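Local structure of endo-b-1,4-glucanase (Nasutitermes takasagoensis, 1KS8) at residues G22-P25 with A26-V30; G87-D90 with D91-A95; A370-D373 with W374-N378. The protein probably hydrolyses internal beta-1,4-glucosidic linkages in cellulose and related beta-glucans, as a family 9 glycoside hydrolase from a termite. All coordinates share one frame; numbering follows the deposited sequence.

Contact 1 of 3, residues G22-P25 with A26-V30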
ATOM      1  N   GLY A  22     -15.267  -7.764   4.459  1.00  7.27           N
ATOM      2  CA  GLY A  22     -16.449  -7.294   5.164  1.00  8.39           C
ATOM      3  C   GLY A  22     -17.697  -7.163   4.313  1.00  9.23           C
ATOM      4  O   GLY A  22     -17.832  -7.815   3.280  1.00  9.16           O
ATOM      5  N   ARG A  23     -18.622  -6.322   4.763  1.00  9.81           N
ATOM      6  CA  ARG A  23     -19.871  -6.089   4.045  1.00 11.09           C
ATOM      7  C   ARG A  23     -19.625  -5.071   2.936  1.00 10.61           C
ATOM      8  O   ARG A  23     -19.225  -3.937   3.198  1.00 11.42           O
ATOM      9  CB  ARG A  23     -20.941  -5.571   5.009  1.00 13.85           C
ATOM     10  CG  ARG A  23     -22.328  -5.485   4.397  1.00 21.11           C
ATOM     11  CD  ARG A  23     -23.394  -5.096   5.416  1.00 24.67           C
ATOM     12  NE  ARG A  23     -23.557  -6.095   6.470  1.00 26.85           N
ATOM     13  CZ  ARG A  23     -22.814  -6.158   7.571  1.00 29.50           C
ATOM     14  NH1 ARG A  23     -21.848  -5.273   7.777  1.00 31.07           N
ATOM     15  NH2 ARG A  23     -23.036  -7.111   8.468  1.00 30.95           N
ATOM     16  N   LEU A  24     -19.864  -5.484   1.696  1.00 10.83           N
ATOM     17  CA  LEU A  24     -19.644  -4.611   0.551  1.00 11.52           C
ATOM     18  C   LEU A  24     -20.819  -3.667   0.322  1.00 12.57           C
ATOM     19  O   LEU A  24     -21.977  -4.033   0.532  1.00 13.59           O
ATOM     20  CB  LEU A  24     -19.382  -5.457  -0.696  1.00 11.10           C
ATOM     21  CG  LEU A  24     -18.251  -6.474  -0.503  1.00 10.38           C
ATOM     22  CD1 LEU A  24     -18.077  -7.289  -1.773  1.00 11.72           C
ATOM     23  CD2 LEU A  24     -16.954  -5.755  -0.141  1.00 12.41           C
ATOM     24  N   PRO A  25     -20.531  -2.432  -0.117  1.00 12.72           N
ATOM     25  CA  PRO A  25     -21.567  -1.429  -0.370  1.00 13.95           C
ATOM     26  C   PRO A  25     -22.443  -1.732  -1.577  1.00 14.63           C
ATOM     27  O   PRO A  25     -22.053  -2.474  -2.479  1.00 14.58           O
ATOM     28  CB  PRO A  25     -20.760  -0.147  -0.545  1.00 14.15           C
ATOM     29  CG  PRO A  25     -19.529  -0.640  -1.222  1.00 13.45           C
ATOM     30  CD  PRO A  25     -19.195  -1.888  -0.427  1.00 11.65           C
ATOM     31  N   ALA A  26     -23.631  -1.140  -1.585  1.00 15.75           N
ATOM     32  CA  ALA A  26     -24.573  -1.338  -2.676  1.00 16.62           C
ATOM     33  C   ALA A  26     -24.000  -0.873  -4.010  1.00 16.76           C
ATOM     34  O   ALA A  26     -24.342  -1.418  -5.058  1.00 18.27           O
ATOM     35  CB  ALA A  26     -25.875  -0.596  -2.382  1.00 17.40           C
ATOM     36  N   ASP A  27     -23.123   0.127  -3.974  1.00 16.84           N
ATOM     37  CA  ASP A  27     -22.539   0.643  -5.208  1.00 16.81           C
ATOM     38  C   ASP A  27     -21.212  -0.004  -5.598  1.00 15.50           C
ATOM     39  O   ASP A  27     -20.460   0.549  -6.398  1.00 16.52           O
ATOM     40  CB  ASP A  27     -22.375   2.165  -5.127  1.00 18.11           C
ATOM     41  CG  ASP A  27     -21.374   2.600  -4.075  1.00 20.55           C
ATOM     42  OD1 ASP A  27     -20.765   1.732  -3.414  1.00 20.86           O
ATOM     43  OD2 ASP A  27     -21.194   3.826  -3.911  1.00 22.01           O
ATOM     44  N   GLN A  28     -20.930  -1.174  -5.031  1.00 13.74           N
ATOM     45  CA  GLN A  28     -19.705  -1.904  -5.349  1.00 12.29           C
ATOM     46  C   GLN A  28     -19.658  -2.104  -6.865  1.00 12.88           C
ATOM     47  O   GLN A  28     -20.668  -2.452  -7.477  1.00 14.59           O
ATOM     48  CB  GLN A  28     -19.718  -3.265  -4.640  1.00 11.43           C
ATOM     49  CG  GLN A  28     -18.610  -4.234  -5.059  1.00 10.48           C
ATOM     50  CD  GLN A  28     -17.337  -4.109  -4.239  1.00  9.80           C
ATOM     51  OE1 GLN A  28     -16.366  -4.834  -4.481  1.00 12.53           O
ATOM     52  NE2 GLN A  28     -17.331  -3.200  -3.266  1.00  7.71           N
ATOM     53  N   LYS A  29     -18.493  -1.880  -7.470  1.00 11.74           N
ATOM     54  CA  LYS A  29     -18.339  -2.039  -8.914  1.00 11.00           C
ATOM     55  C   LYS A  29     -17.821  -3.427  -9.282  1.00 11.88           C
ATOM     56  O   LYS A  29     -18.184  -3.974 -10.323  1.00 14.27           O
ATOM     57  CB  LYS A  29     -17.419  -0.946  -9.467  1.00 12.28           C
ATOM     58  CG  LYS A  29     -18.060   0.438  -9.396  1.00 14.47           C
ATOM     59  CD  LYS A  29     -17.123   1.558  -9.817  1.00 16.61           C
ATOM     60  CE  LYS A  29     -17.815   2.907  -9.650  1.00 18.22           C
ATOM     61  NZ  LYS A  29     -16.942   4.052 -10.016  1.00 20.27           N
ATOM     62  N   VAL A  30     -16.969  -3.992  -8.434  1.00 12.15           N
ATOM     63  CA  VAL A  30     -16.453  -5.338  -8.665  1.00 10.97           C
ATOM     64  C   VAL A  30     -17.480  -6.238  -7.977  1.00 10.79           C
ATOM     65  O   VAL A  30     -17.317  -6.650  -6.825  1.00 10.15           O
ATOM     66  CB  VAL A  30     -15.053  -5.512  -8.045  1.00  9.18           C
ATOM     67  CG1 VAL A  30     -14.569  -6.940  -8.238  1.00 10.63           C
ATOM     68  CG2 VAL A  30     -14.086  -4.537  -8.698  1.00 10.18           C
TER
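P25 and Q28 close a type I beta turn in the loop that leaves helix 5-18 of this (alpha/alpha)6 barrel. Q28 N donates to P25 O at 3.1 Å, reaching the oxygen from above the carbonyl plane, 61° out of it. The side chain of Q28 then folds back over the first limb of the turn. Its CB lies 3.3 Å from P25 O; CG leaves anti to the backbone N (chi1 170°), and the bend at chi2 of 90° swings the terminal amide onto the side chains of L24 and P25. One end of the amide packs on P25 CD and CG, while its carbon, Q28 CD, comes 4.1 Å from L24 CD1. With an alanine here, L24 CD1 and the P25 ring would probably lose the amide packed on them, and a gap would be likely to open beside E17 of helix 5-18, which the glutamine also touches. E17 in addition accepts from the backbone N of both K29 and V30, tying the outgoing limb to that helix. At the third position of the turn, D27 OD1 approaches the proline ring, 3.4 Å from P25 CB and 3.5 Å from P25 CG.

Contact 2 of 3, residues G87-D90 with D91-A95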
ATOM      1  N   GLY A  87     -12.048  11.479 -13.122  1.00 13.06           N
ATOM      2  CA  GLY A  87     -13.392  11.298 -12.601  1.00 12.91           C
ATOM      3  C   GLY A  87     -13.391  10.223 -11.532  1.00 13.76           C
ATOM      4  O   GLY A  87     -14.360   9.483 -11.374  1.00 14.71           O
ATOM      5  N   ALA A  88     -12.295  10.152 -10.781  1.00 12.88           N
ATOM      6  CA  ALA A  88     -12.141   9.144  -9.742  1.00 12.67           C
ATOM      7  C   ALA A  88     -11.850   9.705  -8.352  1.00 11.94           C
ATOM      8  O   ALA A  88     -11.339   8.991  -7.489  1.00 11.31           O
ATOM      9  CB  ALA A  88     -11.034   8.173 -10.145  1.00 12.76           C
ATOM     10  N   LEU A  89     -12.173  10.973  -8.126  1.00 11.64           N
ATOM     11  CA  LEU A  89     -11.923  11.578  -6.820  1.00 11.68           C
ATOM     12  C   LEU A  89     -12.732  10.898  -5.718  1.00 11.30           C
ATOM     13  O   LEU A  89     -12.192  10.550  -4.670  1.00 10.43           O
ATOM     14  CB  LEU A  89     -12.244  13.074  -6.851  1.00 13.05           C
ATOM     15  CG  LEU A  89     -12.018  13.840  -5.544  1.00 12.96           C
ATOM     16  CD1 LEU A  89     -10.571  13.696  -5.097  1.00 15.01           C
ATOM     17  CD2 LEU A  89     -12.365  15.308  -5.750  1.00 14.87           C
ATOM     18  N   ASP A  90     -14.028  10.709  -5.946  1.00 11.98           N
ATOM     19  CA  ASP A  90     -14.869  10.061  -4.946  1.00 12.10           C
ATOM     20  C   ASP A  90     -14.372   8.648  -4.642  1.00 10.71           C
ATOM     21  O   ASP A  90     -14.239   8.264  -3.478  1.00  9.69           O
ATOM     22  CB  ASP A  90     -16.322  10.010  -5.422  1.00 16.37           C
ATOM     23  CG  ASP A  90     -16.982  11.374  -5.424  1.00 21.52           C
ATOM     24  OD1 ASP A  90     -18.139  11.470  -5.884  1.00 24.16           O
ATOM     25  OD2 ASP A  90     -16.347  12.346  -4.960  1.00 24.17           O
ATOM     26  N   ASP A  91     -14.095   7.875  -5.687  1.00 10.04           N
ATOM     27  CA  ASP A  91     -13.613   6.512  -5.488  1.00 10.05           C
ATOM     28  C   ASP A  91     -12.250   6.508  -4.803  1.00  9.24           C
ATOM     29  O   ASP A  91     -11.964   5.633  -3.988  1.00  9.69           O
ATOM     30  CB  ASP A  91     -13.542   5.765  -6.821  1.00 10.48           C
ATOM     31  CG  ASP A  91     -14.901   5.272  -7.284  1.00 14.47           C
ATOM     32  OD1 ASP A  91     -14.959   4.579  -8.320  1.00 14.60           O
ATOM     33  OD2 ASP A  91     -15.913   5.574  -6.614  1.00 14.78           O
ATOM     34  N   GLY A  92     -11.409   7.482  -5.135  1.00  9.04           N
ATOM     35  CA  GLY A  92     -10.103   7.564  -4.503  1.00  9.06           C
ATOM     36  C   GLY A  92     -10.257   7.747  -3.003  1.00  9.29           C
ATOM     37  O   GLY A  92      -9.567   7.109  -2.208  1.00  9.31           O
ATOM     38  N   ARG A  93     -11.162   8.637  -2.611  1.00  9.59           N
ATOM     39  CA  ARG A  93     -11.414   8.878  -1.200  1.00  9.67           C
ATOM     40  C   ARG A  93     -11.978   7.617  -0.551  1.00  9.37           C
ATOM     41  O   ARG A  93     -11.601   7.266   0.566  1.00  9.71           O
ATOM     42  CB  ARG A  93     -12.389  10.047  -1.036  1.00 10.89           C
ATOM     43  CG  ARG A  93     -11.776  11.390  -1.392  1.00 11.89           C
ATOM     44  CD  ARG A  93     -12.825  12.481  -1.500  1.00 12.89           C
ATOM     45  NE  ARG A  93     -12.207  13.795  -1.632  1.00 12.56           N
ATOM     46  CZ  ARG A  93     -12.849  14.889  -2.029  1.00 13.81           C
ATOM     47  NH1 ARG A  93     -14.136  14.828  -2.341  1.00 14.55           N
ATOM     48  NH2 ARG A  93     -12.202  16.043  -2.105  1.00 14.67           N
ATOM     49  N   LYS A  94     -12.873   6.929  -1.256  1.00  8.89           N
ATOM     50  CA  LYS A  94     -13.468   5.706  -0.728  1.00  9.53           C
ATOM     51  C   LYS A  94     -12.421   4.629  -0.467  1.00  8.30           C
ATOM     52  O   LYS A  94     -12.530   3.872   0.496  1.00  8.77           O
ATOM     53  CB  LYS A  94     -14.519   5.154  -1.691  1.00 12.74           C
ATOM     54  CG  LYS A  94     -15.792   5.977  -1.770  1.00 16.37           C
ATOM     55  CD  LYS A  94     -16.786   5.338  -2.727  1.00 22.87           C
ATOM     56  CE  LYS A  94     -18.074   6.141  -2.803  1.00 25.24           C
ATOM     57  NZ  LYS A  94     -18.723   6.259  -1.469  1.00 28.40           N
ATOM     58  N   ALA A  95     -11.412   4.557  -1.330  1.00  8.10           N
ATOM     59  CA  ALA A  95     -10.356   3.560  -1.179  1.00  8.76           C
ATOM     60  C   ALA A  95      -9.571   3.804   0.106  1.00  8.29           C
ATOM     61  O   ALA A  95      -9.172   2.868   0.796  1.00  8.53           O
ATOM     62  CB  ALA A  95      -9.425   3.596  -2.384  1.00  8.92           C
TER
HETATM   63  O   HOH W   1     -15.143   8.559  -8.375  1.00 14.05           O
HETATM   64  O   HOH W   2     -16.050  12.653  -2.150  1.00 30.29           O
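A88 O accepts from G92 N at 2.8 Å and so starts the first turn of helix 89-106, with A88 as N-cap; just before it, G87, at positive phi, ends helix 80-85 in a Schellman motif. The next i to i+4 bonds follow at once: R93 N to L89 O at 3.0 Å and K94 N to D90 O at 2.9 Å. The alanine cap has no side-chain acceptor to offer the first-turn amides, and D91 N instead donates to a water, 3.0 Å away, that in turn donates to G87 O. A second water donates to D90 OD2 and accepts from R93 NH1 at 2.9 Å, lying in the guanidinium plane at its edge. It thus bridges the D90 carboxylate and the R93 guanidinium, whose nearest atoms, D90 OD2 and R93 NH1, are 4.2 Å apart, beyond a salt bridge. D91 OD1 is satisfied by K29 NZ, from the loop after helix 5-18. The R93 chain, extended from CG to NE, carries its guanidinium across L89, whose own CG stands anti to the backbone N (chi1 -180°). One guanidinium face thereby lies on the leucine, with L89 CG 3.8 Å from R93 CZ.

Contact 3 of 3, residues A370-D373 with W374-N378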
ATOM      1  N   ALA A 370     -21.003 -23.328  -7.672  1.00 10.26           N
ATOM      2  CA  ALA A 370     -19.925 -24.208  -8.104  1.00 10.77           C
ATOM      3  C   ALA A 370     -18.842 -24.185  -7.036  1.00  9.90           C
ATOM      4  O   ALA A 370     -18.567 -23.145  -6.437  1.00 11.04           O
ATOM      5  CB  ALA A 370     -19.356 -23.744  -9.437  1.00 10.76           C
ATOM      6  N   THR A 371     -18.227 -25.333  -6.787  1.00  9.77           N
ATOM      7  CA  THR A 371     -17.185 -25.401  -5.776  1.00 10.20           C
ATOM      8  C   THR A 371     -15.913 -24.678  -6.193  1.00 10.06           C
ATOM      9  O   THR A 371     -15.539 -24.682  -7.366  1.00 10.76           O
ATOM     10  CB  THR A 371     -16.785 -26.858  -5.472  1.00 12.44           C
ATOM     11  OG1 THR A 371     -16.257 -27.465  -6.657  1.00 21.22           O
ATOM     12  CG2 THR A 371     -17.969 -27.650  -5.001  1.00  7.70           C
ATOM     13  N   CYS A 372     -15.275 -24.033  -5.222  1.00  8.88           N
ATOM     14  CA  CYS A 372     -13.989 -23.395  -5.454  1.00  8.03           C
ATOM     15  C   CYS A 372     -13.105 -23.978  -4.369  1.00  8.80           C
ATOM     16  O   CYS A 372     -13.379 -23.813  -3.177  1.00  9.38           O
ATOM     17  CB  CYS A 372     -14.021 -21.877  -5.300  1.00  8.22           C
ATOM     18  SG  CYS A 372     -12.478 -21.186  -5.983  1.00  8.50           S
ATOM     19  N   ASP A 373     -12.064 -24.689  -4.780  1.00  8.54           N
ATOM     20  CA  ASP A 373     -11.153 -25.308  -3.829  1.00  7.81           C
ATOM     21  C   ASP A 373      -9.764 -25.389  -4.438  1.00  8.33           C
ATOM     22  O   ASP A 373      -9.470 -24.678  -5.397  1.00  8.33           O
ATOM     23  CB  ASP A 373     -11.670 -26.699  -3.425  1.00  9.81           C
ATOM     24  CG  ASP A 373     -11.826 -27.647  -4.604  1.00 11.85           C
ATOM     25  OD1 ASP A 373     -12.388 -28.744  -4.396  1.00 14.19           O
ATOM     26  OD2 ASP A 373     -11.394 -27.316  -5.727  1.00 10.96           O
ATOM     27  N   TRP A 374      -8.902 -26.241  -3.894  1.00  7.82           N
ATOM     28  CA  TRP A 374      -7.556 -26.340  -4.439  1.00  8.16           C
ATOM     29  C   TRP A 374      -7.514 -26.873  -5.864  1.00  7.83           C
ATOM     30  O   TRP A 374      -6.513 -26.702  -6.558  1.00  8.21           O
ATOM     31  CB  TRP A 374      -6.662 -27.169  -3.516  1.00  8.71           C
ATOM     32  CG  TRP A 374      -6.245 -26.391  -2.303  1.00  8.16           C
ATOM     33  CD1 TRP A 374      -6.807 -26.435  -1.060  1.00  8.05           C
ATOM     34  CD2 TRP A 374      -5.218 -25.393  -2.244  1.00  7.84           C
ATOM     35  NE1 TRP A 374      -6.195 -25.524  -0.231  1.00  8.51           N
ATOM     36  CE2 TRP A 374      -5.216 -24.872  -0.932  1.00  7.24           C
ATOM     37  CE3 TRP A 374      -4.302 -24.886  -3.175  1.00  8.45           C
ATOM     38  CZ2 TRP A 374      -4.330 -23.866  -0.526  1.00  8.55           C
ATOM     39  CZ3 TRP A 374      -3.421 -23.884  -2.771  1.00  9.52           C
ATOM     40  CH2 TRP A 374      -3.444 -23.386  -1.457  1.00  8.99           C
ATOM     41  N   ASN A 375      -8.586 -27.520  -6.311  1.00  9.18           N
ATOM     42  CA  ASN A 375      -8.612 -28.000  -7.685  1.00  9.43           C
ATOM     43  C   ASN A 375      -8.720 -26.778  -8.597  1.00  9.48           C
ATOM     44  O   ASN A 375      -8.250 -26.791  -9.731  1.00 11.05           O
ATOM     45  CB  ASN A 375      -9.793 -28.946  -7.912  1.00 10.00           C
ATOM     46  CG  ASN A 375      -9.627 -30.265  -7.183  1.00 12.00           C
ATOM     47  OD1 ASN A 375     -10.327 -30.547  -6.210  1.00 15.13           O
ATOM     48  ND2 ASN A 375      -8.687 -31.075  -7.645  1.00 10.08           N
ATOM     49  N   THR A 376      -9.335 -25.712  -8.088  1.00  9.24           N
ATOM     50  CA  THR A 376      -9.477 -24.472  -8.846  1.00  9.73           C
ATOM     51  C   THR A 376      -8.087 -23.851  -8.986  1.00  9.87           C
ATOM     52  O   THR A 376      -7.708 -23.378 -10.056  1.00 10.83           O
ATOM     53  CB  THR A 376     -10.418 -23.482  -8.123  1.00 10.42           C
ATOM     54  OG1 THR A 376     -11.657 -24.137  -7.826  1.00 10.70           O
ATOM     55  CG2 THR A 376     -10.701 -22.267  -9.007  1.00  9.95           C
ATOM     56  N   PHE A 377      -7.330 -23.854  -7.893  1.00  9.97           N
ATOM     57  CA  PHE A 377      -5.968 -23.333  -7.897  1.00 10.28           C
ATOM     58  C   PHE A 377      -5.143 -24.106  -8.927  1.00 10.55           C
ATOM     59  O   PHE A 377      -4.328 -23.535  -9.655  1.00 10.79           O
ATOM     60  CB  PHE A 377      -5.336 -23.523  -6.514  1.00 10.99           C
ATOM     61  CG  PHE A 377      -3.846 -23.327  -6.492  1.00 10.54           C
ATOM     62  CD1 PHE A 377      -3.294 -22.050  -6.502  1.00 10.30           C
ATOM     63  CD2 PHE A 377      -2.988 -24.426  -6.464  1.00 10.91           C
ATOM     64  CE1 PHE A 377      -1.912 -21.867  -6.484  1.00 11.35           C
ATOM     65  CE2 PHE A 377      -1.606 -24.255  -6.446  1.00 10.98           C
ATOM     66  CZ  PHE A 377      -1.066 -22.972  -6.456  1.00  9.68           C
ATOM     67  N   ASN A 378      -5.384 -25.412  -8.977  1.00 10.71           N
ATOM     68  CA  ASN A 378      -4.667 -26.330  -9.856  1.00 12.08           C
ATOM     69  C   ASN A 378      -5.121 -26.290 -11.320  1.00 12.65           C
ATOM     70  O   ASN A 378      -4.535 -26.960 -12.169  1.00 13.98           O
ATOM     71  CB  ASN A 378      -4.816 -27.749  -9.285  1.00 11.73           C
ATOM     72  CG  ASN A 378      -3.760 -28.711  -9.795  1.00 11.46           C
ATOM     73  OD1 ASN A 378      -2.580 -28.375  -9.873  1.00 12.95           O
ATOM     74  ND2 ASN A 378      -4.182 -29.928 -10.119  1.00 12.52           N
TER
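The backbone of D373, at the N-cap, opens the first turn of the short helix 374-377, D373 O accepting from T376 N at 2.9 Å, from well above the carbonyl plane, and weakly from F377 N. D373 and T376 form a capping box in which T376 OG1 accepts from D373 N and the D373 carboxylate accepts from N375 N, one residue short of T376. D373 holds CG between its backbone N and carbonyl carbon (chi1 59°), which brings the carboxylate over the first turn of the helix; there D373 OD2 lies 2.9 Å from N375 N, with the donor 58° out of the carboxylate plane. The bond from D373 N to T376 OG1 measures 3.1 Å, with an N-H...O angle of 156°. If ionised, the carboxylate would probably be somewhat favoured by the N-H groups at this helix start.

Beyond the box, the aromatic side chains pair along the helix. The rim of the W374 indole, at CZ3, lies over one face of the F377 ring, offset from its centre, while F377 CD2 sits at the indole edge. Both rings also meet W127, and W374 NE1 donates to A125 O. F377 comes within about 9 Å, side chain to side chain, of E412, a predicted active-site residue, so the small helix lies in the neighbourhood of the probable catalytic centre. At the loop end, C372 forms a disulfide with C365, joining the cap to the segment just after helix 361-364. The same sulfur packs against the threonine of the box, C372 SG lying 3.6 Å from T376 OG1 and 3.7 Å from T376 CG2.

Overall arrangement
Contacts 1, 2 and 3 follow one another along the chain, all within the family 9 catalytic domain. The first two are neighbours, their centres about 14 Å apart on the same side of the chain's centre: the loop after helix 5-18 lies against the start of helix 89-106, with K29 NZ 2.7 Å from D91 OD1 in a salt bridge and D27 packing on K94. A loop and a helix distant in sequence are thus joined directly. Contact 3 stands apart, its centre about 24 Å from that of contact 1 and about 34 Å from that of contact 2, in a disulfide-bearing surface region nearer the predicted catalytic residues. Contacts 1 and 2 lie away from the calcium-binding and predicted catalytic residues.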